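Local coordinates for cellulase (Rhodothermus marinus, PDB 3B7M), which probably hydrolyses internal beta-1,4-glucosidic links of cellulose, as a family 12 endoglucanase engineered in its active surface, at residues T2-G7 with T44-E49. Residues are numbered along the deposited sequence; the frame is centred on the assembly and turned at random. Where two conformers were deposited one is given.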
loop_
_atom_site.group_PDB
_atom_site.type_symbol
_atom_site.label_atom_id
_atom_site.label_comp_id
_atom_site.label_asym_id
_atom_site.label_seq_id
_atom_site.Cartn_x
_atom_site.Cartn_y
_atom_site.Cartn_z
ATOM N N THR A 2 -17.037 11.374 -12.230
ATOM C CA THR A 2 -15.956 11.624 -11.289
ATOM C C THR A 2 -16.474 12.459 -10.122
ATOM O O THR A 2 -17.504 13.122 -10.246
ATOM C CB THR A 2 -14.775 12.371 -11.944
ATOM O OG1 THR A 2 -15.267 13.537 -12.604
ATOM C CG2 THR A 2 -14.060 11.506 -12.963
ATOM N N VAL A 3 -15.769 12.391 -8.992
ATOM C CA VAL A 3 -16.102 13.234 -7.822
ATOM C C VAL A 3 -14.826 13.599 -7.074
ATOM O O VAL A 3 -13.840 12.868 -7.060
ATOM C CB VAL A 3 -17.206 12.621 -6.858
ATOM C CG1 VAL A 3 -16.673 11.411 -6.087
ATOM C CG2 VAL A 3 -17.847 13.706 -5.874
ATOM N N GLU A 4 -14.836 14.797 -6.492
ATOM C CA GLU A 4 -13.699 15.247 -5.706
ATOM C C GLU A 4 -14.004 15.103 -4.222
ATOM O O GLU A 4 -15.015 15.607 -3.740
ATOM C CB GLU A 4 -13.300 16.680 -6.034
ATOM C CG GLU A 4 -11.976 17.084 -5.369
ATOM C CD GLU A 4 -11.487 18.465 -5.764
ATOM O OE1 GLU A 4 -12.206 19.475 -5.547
ATOM O OE2 GLU A 4 -10.360 18.546 -6.284
ATOM N N LEU A 5 -13.131 14.389 -3.517
ATOM C CA LEU A 5 -13.290 14.090 -2.096
ATOM C C LEU A 5 -12.279 14.902 -1.325
ATOM O O LEU A 5 -11.084 14.714 -1.518
ATOM C CB LEU A 5 -13.021 12.594 -1.809
ATOM C CG LEU A 5 -13.784 11.501 -2.568
ATOM C CD1 LEU A 5 -13.355 10.134 -2.055
ATOM C CD2 LEU A 5 -15.285 11.673 -2.414
ATOM N N CYS A 6 -12.745 15.761 -0.425
ATOM C CA CYS A 6 -11.853 16.665 0.301
ATOM C C CYS A 6 -11.914 16.454 1.817
ATOM O O CYS A 6 -11.178 17.095 2.571
ATOM C CB CYS A 6 -12.159 18.135 -0.052
ATOM S SG CYS A 6 -11.756 18.623 -1.773
ATOM N N GLY A 7 -12.812 15.572 2.252
ATOM C CA GLY A 7 -12.943 15.244 3.650
ATOM C C GLY A 7 -11.861 14.288 4.094
ATOM O O GLY A 7 -11.497 13.353 3.370
ATOM N N THR A 44 -6.557 11.195 -8.884
ATOM C CA THR A 44 -5.515 12.212 -8.934
ATOM C C THR A 44 -5.591 12.999 -7.646
ATOM O O THR A 44 -6.670 13.416 -7.240
ATOM C CB THR A 44 -5.755 13.179 -10.108
ATOM O OG1 THR A 44 -5.774 12.427 -11.327
ATOM C CG2 THR A 44 -4.655 14.283 -10.184
ATOM N N ILE A 45 -4.444 13.191 -6.999
ATOM C CA ILE A 45 -4.374 14.104 -5.876
ATOM C C ILE A 45 -4.376 15.558 -6.395
ATOM O O ILE A 45 -3.403 16.021 -7.000
ATOM C CB ILE A 45 -3.149 13.813 -4.978
ATOM C CG1 ILE A 45 -3.104 12.309 -4.649
ATOM C CG2 ILE A 45 -3.231 14.655 -3.691
ATOM C CD1 ILE A 45 -1.890 11.853 -3.865
ATOM N N THR A 46 -5.480 16.259 -6.165
ATOM C CA THR A 46 -5.646 17.612 -6.688
ATOM C C THR A 46 -5.210 18.655 -5.666
ATOM O O THR A 46 -4.925 19.801 -6.027
ATOM C CB THR A 46 -7.115 17.896 -7.075
ATOM O OG1 THR A 46 -7.942 17.604 -5.954
ATOM C CG2 THR A 46 -7.555 17.047 -8.265
ATOM N N ARG A 47 -5.175 18.255 -4.395
ATOM C CA ARG A 47 -4.802 19.130 -3.296
ATOM C C ARG A 47 -4.086 18.352 -2.198
ATOM O O ARG A 47 -4.538 17.290 -1.789
ATOM C CB ARG A 47 -6.045 19.817 -2.731
ATOM C CG ARG A 47 -5.769 20.824 -1.632
ATOM C CD ARG A 47 -6.566 22.104 -1.875
ATOM N NE ARG A 47 -7.920 22.113 -1.313
ATOM C CZ ARG A 47 -9.048 22.263 -2.019
ATOM N NH1 ARG A 47 -9.023 22.383 -3.350
ATOM N NH2 ARG A 47 -10.220 22.283 -1.391
ATOM N N ALA A 48 -2.969 18.883 -1.718
ATOM C CA ALA A 48 -2.246 18.262 -0.626
ATOM C C ALA A 48 -1.350 19.307 0.011
ATOM O O ALA A 48 -0.359 19.734 -0.582
ATOM C CB ALA A 48 -1.428 17.067 -1.116
ATOM N N GLU A 49 -1.694 19.717 1.220
ATOM C CA GLU A 49 -0.963 20.799 1.860
ATOM C C GLU A 49 -0.114 20.304 3.038
ATOM O O GLU A 49 0.276 21.084 3.902
ATOM C CB GLU A 49 -1.940 21.916 2.260
ATOM C CG GLU A 49 -2.809 22.352 1.076
ATOM C CD GLU A 49 -3.637 23.598 1.335
ATOM O OE1 GLU A 49 -3.466 24.216 2.410
ATOM O OE2 GLU A 49 -4.465 23.965 0.455
HETATM O O HOH W 1 -11.875 22.074 -5.322
#
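Glu4 and Thr46 face each other with their CA atoms 8.5 Å apart, and Cys6 and Arg47 do so at 8.3 Å; the gap is too wide for backbone pairing, because the middle strand 32-37 runs between the two segments. Side chains make the contact over that strand, and those of Glu4 and Thr46 come at each other from opposite directions. Glu4 sends its CG anti to the backbone N (chi1 -171°) and stays extended beyond it, which carries the carboxylate across to Thr46. There OG1 of Thr46 donates a short hydrogen bond of 2.6 Å to OE2 of Glu4, meeting that oxygen on its anti side and 27° out of the carboxylate plane. The other carboxylate oxygen, OE1, takes a hydrogen bond from a water 2.6 Å away; this water in turn lies in the guanidinium plane of Arg47, at its edge, and weakly accepts from NH1. Glu4 OE1 and Arg47 NH1 themselves are 4.8 Å apart, so the opposite charges probably attract without touching. Arg47, bent at chi2 and chi3, arches across toward Cys6, and its NH2 comes within 4.0 Å of SG, which lies oblique to the guanidinium. A valine in place of Thr46 would probably leave OE2 of Glu4 without its donor and the carboxylate freer to swing toward solvent. Thr46 OG1 also makes a weak hydrogen bond to Cys33 O, and Thr46 and Arg47 together form a classic beta bulge opposite Cys33. Cys33 is disulfide-bonded to Cys6, tying the chain just past the outermost strand 2-5 to strand 32-37. The whole contact lies on the exposed surface of the six-stranded sheet of this beta-jelly-roll, while from the opposite face of strand 43-48 Ile45 points inward onto Phe197 and Leu199 of strand 189-199, in the second sheet of the sandwich.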